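Local structure of monoglyceride lipase (Saccharomyces cerevisiae, 4ZWN) at residues A[67-72]-A[143-149]; A[76-80]-A[305-310]; A[140-144]-A[302-306]; A[148-152]-A[242-246]; A[165-171]-A[262-268]. The protein hydrolyses monoacylglycerides to free fatty acids and glycerol, strongly preferring monounsaturated ones, and takes part in the catabolism of fatty acid ethyl esters. The protein carries 2 engineered substitutions. All blocks are in the same frame, centred on the assembly; numbering follows the deposited sequence.

Interaction 1 of 5, residues A[67-72]-A[143-149]; sequences IHGFGE and HSMGGGI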
# COMPACT_ATOMS: atom_id res chain seq x y z
N ILE A 67 3.04 2.77 -0.91
CA ILE A 67 2.20 2.45 -2.06
C ILE A 67 0.76 2.26 -1.60
O ILE A 67 0.43 1.24 -0.99
CB ILE A 67 2.68 1.18 -2.79
CG1 ILE A 67 4.19 1.24 -3.04
CG2 ILE A 67 1.92 1.00 -4.10
CD1 ILE A 67 4.75 -0.00 -3.67
N HIS A 68 -0.09 3.24 -1.90
CA HIS A 68 -1.47 3.21 -1.42
C HIS A 68 -2.29 2.13 -2.12
O HIS A 68 -1.88 1.57 -3.13
CB HIS A 68 -2.14 4.58 -1.60
CG HIS A 68 -2.40 4.96 -3.03
ND1 HIS A 68 -3.44 4.44 -3.77
CD2 HIS A 68 -1.76 5.82 -3.85
CE1 HIS A 68 -3.43 4.95 -4.98
NE2 HIS A 68 -2.41 5.80 -5.06
N GLY A 69 -3.46 1.84 -1.55
CA GLY A 69 -4.35 0.85 -2.12
C GLY A 69 -5.40 1.46 -3.03
O GLY A 69 -5.50 2.68 -3.16
N PHE A 70 -6.18 0.59 -3.67
CA PHE A 70 -7.25 1.03 -4.55
C PHE A 70 -8.23 1.93 -3.80
O PHE A 70 -8.68 1.58 -2.71
CB PHE A 70 -7.97 -0.18 -5.15
CG PHE A 70 -9.07 0.18 -6.11
CD1 PHE A 70 -8.79 0.86 -7.29
CD2 PHE A 70 -10.39 -0.18 -5.85
CE1 PHE A 70 -9.80 1.19 -8.18
CE2 PHE A 70 -11.40 0.15 -6.74
CZ PHE A 70 -11.10 0.83 -7.90
N GLY A 71 -8.52 3.09 -4.37
CA GLY A 71 -9.44 4.02 -3.75
C GLY A 71 -8.82 4.98 -2.75
O GLY A 71 -9.47 5.90 -2.27
N GLU A 72 -7.54 4.76 -2.44
CA GLU A 72 -6.84 5.58 -1.47
C GLU A 72 -6.06 6.72 -2.14
O GLU A 72 -5.99 6.79 -3.37
CB GLU A 72 -5.89 4.73 -0.63
CG GLU A 72 -6.59 3.75 0.31
CD GLU A 72 -5.61 3.04 1.22
OE1 GLU A 72 -4.40 3.05 0.92
OE2 GLU A 72 -6.05 2.47 2.25
N HIS A 143 -0.33 -1.08 1.05
CA HIS A 143 -1.57 -1.58 1.64
C HIS A 143 -2.50 -2.15 0.58
O HIS A 143 -2.71 -1.55 -0.47
CB HIS A 143 -2.29 -0.48 2.42
CG HIS A 143 -3.66 -0.88 2.88
ND1 HIS A 143 -3.86 -1.85 3.84
CD2 HIS A 143 -4.89 -0.47 2.48
CE1 HIS A 143 -5.16 -2.00 4.03
NE2 HIS A 143 -5.80 -1.18 3.22
N SER A 144 -3.07 -3.32 0.88
CA SER A 144 -4.03 -4.00 -0.01
C SER A 144 -3.43 -4.07 -1.41
O SER A 144 -2.42 -4.75 -1.62
CB SER A 144 -5.35 -3.23 -0.02
OG SER A 144 -6.38 -4.02 -0.59
N MET A 145 -4.05 -3.39 -2.37
CA MET A 145 -3.54 -3.33 -3.74
C MET A 145 -2.07 -2.91 -3.76
O MET A 145 -1.28 -3.45 -4.51
CB MET A 145 -4.37 -2.37 -4.59
CG MET A 145 -3.93 -2.31 -6.04
SD MET A 145 -4.61 -0.87 -6.90
CE MET A 145 -3.71 0.45 -6.09
N GLY A 146 -1.73 -1.93 -2.92
CA GLY A 146 -0.36 -1.48 -2.78
C GLY A 146 0.52 -2.55 -2.16
O GLY A 146 1.71 -2.63 -2.46
N GLY A 147 -0.06 -3.37 -1.30
CA GLY A 147 0.63 -4.51 -0.72
C GLY A 147 0.98 -5.56 -1.76
O GLY A 147 2.07 -6.13 -1.75
N GLY A 148 0.04 -5.82 -2.67
CA GLY A 148 0.27 -6.76 -3.75
C GLY A 148 1.37 -6.27 -4.68
O GLY A 148 2.18 -7.06 -5.17
N ILE A 149 1.38 -4.97 -4.92
CA ILE A 149 2.41 -4.34 -5.74
C ILE A 149 3.76 -4.42 -5.04
O ILE A 149 4.78 -4.75 -5.66
CB ILE A 149 2.06 -2.87 -6.05
CG1 ILE A 149 0.79 -2.80 -6.90
CG2 ILE A 149 3.22 -2.17 -6.75
CD1 ILE A 149 0.22 -1.41 -7.03
O HOH W 1 -6.65 -1.65 -2.43
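Gly-69 and Met-145 bring their backbones close where the HGFG loop leaving strand 62-67 passes the nucleophile elbow, the GXSXG turn of alpha/beta hydrolases that carries the inferred nucleophile Ser-144. The tight part lies around Gly-146. Its CA rests on Ile-67 O at 3.4 Å in a CA-H...O contact, and a side chain here would run into the carbonyl oxygens of Ile-67 and His-68, so only glycine fits. His-143 N donates to the same Ile-67 O (3.2 Å), while Ile-67 CD1 packs against Ile-149 CG2. Met-145, with CG anti to the backbone N (chi1 -177°) and the chain bent at its end, lays CE over a face of the 69-70 peptide, 3.5 Å from Phe-70 N. Toward the partly exposed side, Glu-72 spans the loop. Its OE1 takes the nearly straight N-H of Gly-69 (2.9 Å, 173°) from above the carboxylate plane, and OE2 approaches His-143 CD2 to 3.2 Å, carboxylate and ring planes only 15° apart. With an alanine here, the Gly-69 N-H would probably lose its acceptor and the loop become freer to shift. The ring of His-143 is tied through ND1 to Ser-169. Also on the partly exposed side, Phe-70 N (2.6 Å) and Met-145 N (3.1 Å) both donate to one water, a pairing consistent with an oxyanion hole.

Interaction 2 of 5, residues A[76-80]-A[305-310]; sequences IQFRL and FSLETD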
# COMPACT_ATOMS: atom_id res chain seq x y z
N ILE A 76 -5.04 9.55 3.19
CA ILE A 76 -5.26 8.28 3.88
C ILE A 76 -4.00 7.84 4.63
O ILE A 76 -4.07 7.25 5.70
CB ILE A 76 -5.70 7.17 2.90
CG1 ILE A 76 -6.93 7.63 2.12
CG2 ILE A 76 -6.00 5.88 3.64
CD1 ILE A 76 -8.14 7.93 2.98
N GLN A 77 -2.83 8.17 4.07
CA GLN A 77 -1.58 7.78 4.70
C GLN A 77 -1.01 8.86 5.62
O GLN A 77 0.12 8.74 6.10
CB GLN A 77 -0.55 7.40 3.63
CG GLN A 77 -0.43 5.90 3.41
CD GLN A 77 -1.75 5.27 3.03
OE1 GLN A 77 -2.40 4.62 3.85
NE2 GLN A 77 -2.15 5.44 1.78
N PHE A 78 -1.79 9.91 5.88
CA PHE A 78 -1.37 10.97 6.79
C PHE A 78 -1.04 10.43 8.17
O PHE A 78 -0.00 10.76 8.75
CB PHE A 78 -2.45 12.05 6.93
CG PHE A 78 -2.45 13.06 5.81
CD1 PHE A 78 -1.60 12.92 4.73
CD2 PHE A 78 -3.29 14.16 5.87
CE1 PHE A 78 -1.60 13.85 3.70
CE2 PHE A 78 -3.29 15.10 4.85
CZ PHE A 78 -2.44 14.94 3.77
N ARG A 79 -1.93 9.60 8.70
CA ARG A 79 -1.78 9.02 10.03
C ARG A 79 -0.46 8.27 10.16
O ARG A 79 0.24 8.38 11.16
CB ARG A 79 -2.97 8.10 10.33
CG ARG A 79 -3.20 7.76 11.79
CD ARG A 79 -4.42 6.85 11.91
NE ARG A 79 -4.77 6.51 13.29
CZ ARG A 79 -5.78 5.72 13.63
NH1 ARG A 79 -6.54 5.17 12.68
NH2 ARG A 79 -6.04 5.46 14.90
N LEU A 80 -0.12 7.51 9.12
CA LEU A 80 1.11 6.72 9.13
C LEU A 80 2.36 7.60 9.00
O LEU A 80 3.31 7.45 9.76
CB LEU A 80 1.09 5.70 7.99
CG LEU A 80 2.35 4.85 7.84
CD1 LEU A 80 2.65 4.08 9.12
CD2 LEU A 80 2.21 3.91 6.65
N PHE A 305 -3.48 0.44 9.11
CA PHE A 305 -2.47 1.48 9.18
C PHE A 305 -3.03 2.88 8.96
O PHE A 305 -2.29 3.86 9.01
CB PHE A 305 -1.37 1.24 8.14
CG PHE A 305 -0.26 0.35 8.62
CD1 PHE A 305 0.71 0.84 9.47
CD2 PHE A 305 -0.18 -0.97 8.20
CE1 PHE A 305 1.74 0.03 9.91
CE2 PHE A 305 0.84 -1.78 8.63
CZ PHE A 305 1.81 -1.28 9.48
N SER A 306 -4.33 2.99 8.72
CA SER A 306 -4.89 4.27 8.31
C SER A 306 -6.24 4.60 8.94
O SER A 306 -6.43 5.71 9.44
CB SER A 306 -5.02 4.32 6.79
OG SER A 306 -5.88 3.30 6.32
N LEU A 307 -7.17 3.65 8.92
CA LEU A 307 -8.55 3.95 9.27
C LEU A 307 -9.08 3.19 10.48
O LEU A 307 -10.25 3.33 10.84
CB LEU A 307 -9.45 3.69 8.05
CG LEU A 307 -9.06 4.51 6.81
CD1 LEU A 307 -9.89 4.10 5.60
CD2 LEU A 307 -9.20 6.01 7.09
N GLU A 308 -8.23 2.40 11.12
CA GLU A 308 -8.67 1.62 12.28
C GLU A 308 -8.62 2.43 13.58
O GLU A 308 -8.25 3.60 13.58
CB GLU A 308 -7.83 0.35 12.43
CG GLU A 308 -8.44 -0.88 11.77
CD GLU A 308 -9.70 -1.36 12.48
OE1 GLU A 308 -9.99 -0.87 13.60
OE2 GLU A 308 -10.41 -2.22 11.93
N THR A 309 -9.01 1.78 14.68
CA THR A 309 -9.04 2.43 15.98
C THR A 309 -7.64 2.78 16.46
O THR A 309 -6.66 2.22 15.98
CB THR A 309 -9.72 1.54 17.04
OG1 THR A 309 -8.92 0.37 17.28
CG2 THR A 309 -11.10 1.12 16.59
N ASP A 310 -7.57 3.70 17.42
CA ASP A 310 -6.30 4.10 18.01
C ASP A 310 -5.60 2.91 18.63
O ASP A 310 -4.38 2.79 18.55
CB ASP A 310 -6.51 5.19 19.06
CG ASP A 310 -6.79 6.55 18.45
OD1 ASP A 310 -6.97 6.62 17.22
OD2 ASP A 310 -6.82 7.54 19.21
O HOH W 2 -2.26 6.42 7.54
O HOH W 3 -4.18 2.17 4.43
O HOH W 4 -4.00 7.68 15.99
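Three backbone groups grip one water between Ile-76, Leu-80 and Phe-305: it donates to Ile-76 O (2.7 Å) and to Phe-305 O (3.0 Å) and accepts from Leu-80 N (2.9 Å). It joins the start of helix 78-86 to the alpha/beta-hydrolase loop that follows the inferred catalytic His-302 and leads into helix 310-326. Beside it Arg-79 reaches along that loop. CG is anti to the backbone N (chi1 -162°) and the chain stays extended to NE, which carries the guanidinium past Ser-306 as far as Asp-310. NH2 makes a salt bridge to Asp-310 OD1 at 2.8 Å, the two flat groups turned 60° against each other. NH1 works at the edge of the guanidinium, giving a weak bond to Ser-306 O (3.3 Å) and another to Glu-308 O that is modelled so short that its exact length is doubtful. A single arginine thus collects loop carbonyls and the first carboxylate of the following helix, and a further water accepts from its NE. Glu-308 turns its own carboxylate to Ser-212, while OE1 also takes the N-H of Thr-309; Tyr-216 of helix 214-222 packs on Arg-79. Nearer the first water, Ser-306 CB fits against Ile-76 CG2 at 3.6 Å, and its OG donates to a third water, which in turn donates to Gln-77 OE1. On the inner side the contact becomes apolar, Leu-80 CD1 lying 3.8 Å from Phe-305 CD1.

Interaction 3 of 5, residues A[140-144]-A[302-306]; sequences MWGHS and HSIFS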
# COMPACT_ATOMS: atom_id res chain seq x y z
N MET A 140 10.07 -0.14 1.51
CA MET A 140 8.86 -0.11 0.69
C MET A 140 7.66 -0.66 1.45
O MET A 140 7.71 -1.76 2.00
CB MET A 140 9.08 -0.89 -0.61
CG MET A 140 7.88 -0.91 -1.54
SD MET A 140 8.23 -1.66 -3.15
CE MET A 140 9.38 -0.48 -3.83
N TRP A 141 6.58 0.12 1.47
CA TRP A 141 5.36 -0.23 2.19
C TRP A 141 4.17 -0.16 1.25
O TRP A 141 4.11 0.70 0.38
CB TRP A 141 5.17 0.73 3.37
CG TRP A 141 3.88 0.57 4.15
CD1 TRP A 141 3.72 -0.13 5.31
CD2 TRP A 141 2.61 1.14 3.83
NE1 TRP A 141 2.41 -0.03 5.74
CE2 TRP A 141 1.71 0.74 4.85
CE3 TRP A 141 2.13 1.94 2.79
CZ2 TRP A 141 0.37 1.11 4.85
CZ3 TRP A 141 0.79 2.32 2.80
CH2 TRP A 141 -0.07 1.90 3.82
N GLY A 142 3.23 -1.08 1.42
CA GLY A 142 2.04 -1.09 0.58
C GLY A 142 0.84 -1.66 1.30
O GLY A 142 0.96 -2.60 2.09
N HIS A 143 -0.33 -1.08 1.05
CA HIS A 143 -1.57 -1.58 1.64
C HIS A 143 -2.50 -2.15 0.58
O HIS A 143 -2.71 -1.55 -0.47
CB HIS A 143 -2.29 -0.48 2.42
CG HIS A 143 -3.66 -0.88 2.88
ND1 HIS A 143 -3.86 -1.85 3.84
CD2 HIS A 143 -4.89 -0.47 2.48
CE1 HIS A 143 -5.16 -2.00 4.03
NE2 HIS A 143 -5.80 -1.18 3.22
N SER A 144 -3.07 -3.32 0.88
CA SER A 144 -4.03 -4.00 -0.01
C SER A 144 -3.43 -4.07 -1.41
O SER A 144 -2.42 -4.75 -1.62
CB SER A 144 -5.35 -3.23 -0.02
OG SER A 144 -6.38 -4.02 -0.59
N HIS A 302 -9.52 -4.55 7.87
CA HIS A 302 -8.68 -4.18 6.73
C HIS A 302 -7.64 -3.06 6.74
O HIS A 302 -6.45 -3.31 6.53
CB HIS A 302 -9.62 -3.91 5.56
CG HIS A 302 -8.93 -3.89 4.23
ND1 HIS A 302 -8.09 -4.90 3.82
CD2 HIS A 302 -8.96 -2.99 3.22
CE1 HIS A 302 -7.62 -4.62 2.61
NE2 HIS A 302 -8.14 -3.46 2.23
N SER A 303 -8.08 -1.83 6.97
CA SER A 303 -7.19 -0.67 6.90
C SER A 303 -6.56 -0.41 8.27
O SER A 303 -6.92 0.55 8.95
CB SER A 303 -7.92 0.59 6.43
OG SER A 303 -8.41 0.43 5.11
N ILE A 304 -5.61 -1.26 8.65
CA ILE A 304 -5.03 -1.21 10.00
C ILE A 304 -4.05 -0.07 10.20
O ILE A 304 -3.80 0.36 11.33
CB ILE A 304 -4.32 -2.54 10.33
CG1 ILE A 304 -3.24 -2.85 9.29
CG2 ILE A 304 -5.33 -3.68 10.41
CD1 ILE A 304 -2.47 -4.12 9.57
N PHE A 305 -3.48 0.44 9.11
CA PHE A 305 -2.47 1.48 9.18
C PHE A 305 -3.03 2.88 8.96
O PHE A 305 -2.29 3.86 9.01
CB PHE A 305 -1.37 1.24 8.14
CG PHE A 305 -0.26 0.35 8.62
CD1 PHE A 305 0.71 0.84 9.47
CD2 PHE A 305 -0.18 -0.97 8.20
CE1 PHE A 305 1.74 0.03 9.91
CE2 PHE A 305 0.84 -1.78 8.63
CZ PHE A 305 1.81 -1.28 9.48
N SER A 306 -4.33 2.99 8.72
CA SER A 306 -4.89 4.27 8.31
C SER A 306 -6.24 4.60 8.94
O SER A 306 -6.43 5.71 9.44
CB SER A 306 -5.02 4.32 6.79
OG SER A 306 -5.88 3.30 6.32
O HOH W 5 -8.97 -3.20 -0.49
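Trp-141 points the NE1 edge of its indole at the face of Phe-305 in a T-shaped (edge-to-face) pair, planes 87° apart. NE1 stands 3.6 Å above the plane of the phenyl ring, over its centre, and indole CZ2 reaches Phe-305 CB. The indole arrives there because CG is anti to the backbone N (chi1 175°), which throws it off the strand toward the loop. The His-302 ring is met twice. His-143 CE1 lies over its centre, 3.8 Å above the plane, the two imidazoles inclined at 50°, and Ser-144 OG sits at its edge, 3.4 Å from His-302 NE2. The loop backbone adds His-302 O at the edge of the His-143 ring, near its plane, 3.1 Å from His-143 CE1. A water bridges nucleophile and histidine, 2.7 Å from Ser-144 OG and 2.9 Å from His-302 NE2, and Asn-275 ND2 also bonds to Ser-144 OG. Ser-144 and His-302 are the inferred nucleophile and charge-relay histidine of a catalytic triad, completed by Asp-272, whose OD2 is bonded to His-302 ND1. Replacing His-302 by a leucine would probably leave Asp-272 without its imidazole mate and Ser-144 OG without its nitrogen neighbour. Strand 138-143 runs between strands 62-67 and 165-169 of the central sheet; the loop starts near its C-terminal end at His-302 and runs back roughly antiparallel, and Val-316 and Met-320 of helix 310-326 pack on Phe-305.

Interaction 4 of 5, residues A[148-152]-A[242-246]; sequences GICLN and RGAKL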
# COMPACT_ATOMS: atom_id res chain seq x y z
N GLY A 148 0.04 -5.82 -2.67
CA GLY A 148 0.27 -6.76 -3.75
C GLY A 148 1.37 -6.27 -4.68
O GLY A 148 2.18 -7.06 -5.17
N ILE A 149 1.38 -4.97 -4.92
CA ILE A 149 2.41 -4.34 -5.74
C ILE A 149 3.76 -4.42 -5.04
O ILE A 149 4.78 -4.75 -5.66
CB ILE A 149 2.06 -2.87 -6.05
CG1 ILE A 149 0.79 -2.80 -6.90
CG2 ILE A 149 3.22 -2.17 -6.75
CD1 ILE A 149 0.22 -1.41 -7.03
N CYS A 150 3.76 -4.14 -3.74
CA CYS A 150 4.97 -4.16 -2.94
C CYS A 150 5.65 -5.53 -2.91
O CYS A 150 6.85 -5.63 -3.13
CB CYS A 150 4.66 -3.72 -1.51
SG CYS A 150 6.05 -3.87 -0.38
N LEU A 151 4.87 -6.57 -2.64
CA LEU A 151 5.42 -7.92 -2.57
C LEU A 151 5.89 -8.40 -3.94
O LEU A 151 6.86 -9.15 -4.05
CB LEU A 151 4.39 -8.89 -1.99
CG LEU A 151 3.97 -8.63 -0.55
CD1 LEU A 151 2.98 -9.67 -0.08
CD2 LEU A 151 5.19 -8.59 0.37
N ASN A 152 5.20 -7.96 -4.99
CA ASN A 152 5.60 -8.31 -6.35
C ASN A 152 6.87 -7.59 -6.78
O ASN A 152 7.70 -8.16 -7.49
CB ASN A 152 4.47 -8.04 -7.34
CG ASN A 152 3.51 -9.21 -7.47
OD1 ASN A 152 3.82 -10.20 -8.12
ND2 ASN A 152 2.34 -9.10 -6.86
N ARG A 242 -2.40 -10.04 -10.29
CA ARG A 242 -1.16 -9.76 -9.58
C ARG A 242 -1.06 -10.58 -8.30
O ARG A 242 -0.06 -11.26 -8.07
CB ARG A 242 -1.08 -8.27 -9.25
CG ARG A 242 0.31 -7.74 -9.04
CD ARG A 242 0.52 -6.47 -9.85
NE ARG A 242 -0.36 -5.39 -9.42
CZ ARG A 242 -0.95 -4.54 -10.25
NH1 ARG A 242 -0.78 -4.64 -11.56
NH2 ARG A 242 -1.73 -3.58 -9.77
N GLY A 243 -2.11 -10.53 -7.49
CA GLY A 243 -2.15 -11.25 -6.23
C GLY A 243 -2.34 -12.75 -6.39
O GLY A 243 -1.75 -13.54 -5.66
N ALA A 244 -3.17 -13.13 -7.36
CA ALA A 244 -3.43 -14.54 -7.63
C ALA A 244 -2.15 -15.26 -8.04
O ALA A 244 -1.96 -16.44 -7.73
CB ALA A 244 -4.49 -14.69 -8.70
N LYS A 245 -1.29 -14.54 -8.76
CA LYS A 245 -0.02 -15.10 -9.21
C LYS A 245 0.84 -15.51 -8.01
O LYS A 245 1.50 -16.54 -8.03
CB LYS A 245 0.74 -14.08 -10.07
CG LYS A 245 2.15 -14.51 -10.45
CD LYS A 245 2.85 -13.45 -11.28
CE LYS A 245 2.86 -12.11 -10.56
NZ LYS A 245 3.42 -11.02 -11.41
N LEU A 246 0.80 -14.69 -6.97
CA LEU A 246 1.55 -14.98 -5.76
C LEU A 246 0.94 -16.15 -4.99
O LEU A 246 1.66 -16.97 -4.42
CB LEU A 246 1.62 -13.74 -4.86
CG LEU A 246 2.46 -12.59 -5.43
CD1 LEU A 246 2.54 -11.44 -4.43
CD2 LEU A 246 3.84 -13.08 -5.82
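Asn-152 makes the hydrogen bond, a weak one, that crosses from helix 145-156 to helix 233-248, whose short segments pass 9.7 Å apart at a crossing angle of 50°: its ND2 donates to Arg-242 O at 3.4 Å. The same ND2 turns back to its own helix, donating to Gly-148 O at 2.7 Å with that oxygen in the amide plane. Gly-148 O also takes Asn-152 N, the two donors reaching it from opposite faces of its plane. The ND2 bonds to Gly-148 O and, weakly, to Arg-242 O hold the amide, with OD1 then turned to Lys-245, 3.2 Å from its CE. Van der Waals contacts fill in around the amide. Arg-242 CG lies 3.3 Å from Asn-152 ND2 on one flank, and Leu-246 CD1 comes within 3.4 Å of the same nitrogen; Leu-246 CD1 also reaches Leu-151 CB at 4.0 Å. The charged group is handled differently: bends at chi2 and chi3 of Arg-242 swing its guanidinium obliquely across Ile-149, NE 3.8 Å from Ile-149 CG1, and NH1 continues to a salt bridge with Glu-113 of helix 113-134. Phe-283 of helix 277-286 touches both leucines. This is helix-helix packing of the alpha/beta-hydrolase fold: the helix that follows the nucleophile elbow meets one from the long segment between strands 165-169 and 264-269, the part of the chain in which this family carries its cap.

Interaction 5 of 5, residues A[165-171]-A[262-268]; sequences GYIGSGP and KPVIIMH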
# COMPACT_ATOMS: atom_id res chain seq x y z
N GLY A 165 14.05 -3.13 2.83
CA GLY A 165 13.04 -3.97 3.45
C GLY A 165 11.66 -3.78 2.85
O GLY A 165 11.35 -2.72 2.30
N TYR A 166 10.82 -4.80 2.97
CA TYR A 166 9.48 -4.76 2.42
C TYR A 166 8.43 -4.94 3.51
O TYR A 166 8.53 -5.83 4.35
CB TYR A 166 9.30 -5.82 1.34
CG TYR A 166 10.20 -5.62 0.14
CD1 TYR A 166 11.48 -6.16 0.11
CD2 TYR A 166 9.77 -4.90 -0.96
CE1 TYR A 166 12.31 -5.98 -0.98
CE2 TYR A 166 10.59 -4.71 -2.06
CZ TYR A 166 11.86 -5.26 -2.06
OH TYR A 166 12.68 -5.08 -3.15
N ILE A 167 7.42 -4.08 3.49
CA ILE A 167 6.32 -4.16 4.44
C ILE A 167 4.98 -4.25 3.72
O ILE A 167 4.66 -3.40 2.88
CB ILE A 167 6.30 -2.94 5.37
CG1 ILE A 167 7.67 -2.76 6.04
CG2 ILE A 167 5.19 -3.09 6.41
CD1 ILE A 167 7.83 -1.46 6.77
N GLY A 168 4.22 -5.28 4.04
CA GLY A 168 2.89 -5.45 3.46
C GLY A 168 1.80 -5.22 4.49
O GLY A 168 1.85 -5.75 5.60
N SER A 169 0.80 -4.42 4.11
CA SER A 169 -0.35 -4.18 4.96
C SER A 169 -1.59 -4.82 4.36
O SER A 169 -2.16 -4.29 3.41
CB SER A 169 -0.58 -2.68 5.15
OG SER A 169 -1.83 -2.42 5.77
N GLY A 170 -1.99 -5.95 4.93
CA GLY A 170 -3.07 -6.76 4.39
C GLY A 170 -3.02 -6.83 2.88
O GLY A 170 -3.96 -6.39 2.21
N PRO A 171 -1.92 -7.36 2.32
CA PRO A 171 -1.69 -7.29 0.88
C PRO A 171 -2.75 -8.02 0.08
O PRO A 171 -3.24 -9.07 0.50
CB PRO A 171 -0.32 -7.96 0.71
CG PRO A 171 -0.21 -8.87 1.88
CD PRO A 171 -0.89 -8.16 3.01
N LYS A 262 16.13 -10.57 1.64
CA LYS A 262 15.63 -9.26 2.01
C LYS A 262 14.56 -9.41 3.08
O LYS A 262 13.68 -10.25 2.97
CB LYS A 262 15.07 -8.51 0.80
CG LYS A 262 16.13 -8.02 -0.17
CD LYS A 262 16.99 -6.93 0.46
CE LYS A 262 17.99 -6.40 -0.54
NZ LYS A 262 18.80 -5.29 0.03
N PRO A 263 14.65 -8.59 4.14
CA PRO A 263 13.68 -8.66 5.24
C PRO A 263 12.24 -8.38 4.79
O PRO A 263 11.98 -7.39 4.11
CB PRO A 263 14.17 -7.59 6.23
CG PRO A 263 15.10 -6.73 5.45
CD PRO A 263 15.70 -7.59 4.40
N VAL A 264 11.33 -9.27 5.17
CA VAL A 264 9.91 -9.12 4.87
C VAL A 264 9.09 -9.15 6.13
O VAL A 264 9.38 -9.93 7.04
CB VAL A 264 9.38 -10.24 3.94
CG1 VAL A 264 8.58 -9.64 2.80
CG2 VAL A 264 10.51 -11.12 3.45
N ILE A 265 8.06 -8.33 6.20
CA ILE A 265 7.08 -8.47 7.26
C ILE A 265 5.70 -8.10 6.72
O ILE A 265 5.53 -7.09 6.03
CB ILE A 265 7.43 -7.62 8.50
CG1 ILE A 265 6.50 -7.93 9.67
CG2 ILE A 265 7.47 -6.13 8.19
CD1 ILE A 265 7.03 -7.50 11.03
N ILE A 266 4.73 -8.96 6.98
CA ILE A 266 3.36 -8.69 6.59
C ILE A 266 2.50 -8.45 7.82
O ILE A 266 2.56 -9.25 8.79
CB ILE A 266 2.76 -9.82 5.73
CG1 ILE A 266 3.45 -9.88 4.35
CG2 ILE A 266 1.26 -9.61 5.55
CD1 ILE A 266 2.99 -11.03 3.45
N MET A 267 1.73 -7.36 7.81
CA MET A 267 0.82 -7.11 8.92
C MET A 267 -0.61 -7.12 8.38
O MET A 267 -0.92 -6.44 7.38
CB MET A 267 1.14 -5.81 9.60
CG MET A 267 2.60 -5.72 9.88
SD MET A 267 3.32 -4.12 10.13
CE MET A 267 4.95 -4.68 10.60
N HIS A 268 -1.47 -7.88 9.05
CA HIS A 268 -2.77 -8.22 8.50
C HIS A 268 -3.78 -8.38 9.62
O HIS A 268 -3.57 -9.18 10.53
CB HIS A 268 -2.66 -9.51 7.68
CG HIS A 268 -3.74 -9.68 6.66
ND1 HIS A 268 -3.50 -10.24 5.42
CD2 HIS A 268 -5.05 -9.36 6.68
CE1 HIS A 268 -4.62 -10.25 4.72
NE2 HIS A 268 -5.58 -9.73 5.46
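Strands 165-169 and 264-269 are parallel neighbours in the central sheet of the alpha/beta-hydrolase fold, paired from Tyr-166 with Val-264 to Ser-169 with Met-267. The axes of the two short strand segments approach to 4.7 Å. The ladder of five bonds starts with Tyr-166 N to Pro-263 O, continues through Ile-265 N to Tyr-166 O and Gly-168 N to Ile-265 O, and tightens toward the C-terminal ends, where Met-267 N to Gly-168 O and Gly-170 N to Met-267 O are both 2.7 Å. On the face of Ile-167 and Met-267, toward helix 310-326, Ile-265 has CG1 anti to the backbone N (chi1 -172°), which leaves CG2 to lie beside Ile-167 CG1 at 4.0 Å, the two side chains pointing the same way. Trp-323 of that helix touches both isoleucines. On the other face Tyr-166 CB meets Val-264 CG1 (4.2 Å), and its ring edge is turned to Lys-262 CB, while its OH is bonded to Lys-160 O. Gly-168 has no side chain there, where a CB would press on Ile-266 CG1; Ile-266 instead reaches Pro-171, CG2 to Pro-171 CD 3.6 Å. Beyond the strand, Gly-170 takes a positive phi (39°), a backbone conformation that favours glycine, and comes over His-268. That ring is held by Ser-280 at ND1 and by Asn-275 O at NE2, close to the inferred charge-relay Asp-272. Gly-170 CA sits 3.7 Å from the His-268 ring centroid, 11° off its normal, in a CH-pi contact.

All five contacts belong to one alpha/beta-hydrolase domain. Interactions 1 and 3 share His-143 and Ser-144, their centres about 7 Å apart, and meet at the active site; interactions 2 and 3 share Phe-305 and Ser-306 in the loop after His-302. Interactions 1 and 4 both use helix 145-156, directly after strand 138-143. Interaction 5 joins the next strands of the same sheet, Ser-169 bonding to the elbow. In sequence, 4 and 5 fall between the segments of 2. Interactions 2 and 4 lie on opposite sides of the chain's centre, about 23 Å between centres, while the inferred catalytic residues of interactions 1 and 3 lie nearer the centre of the chain.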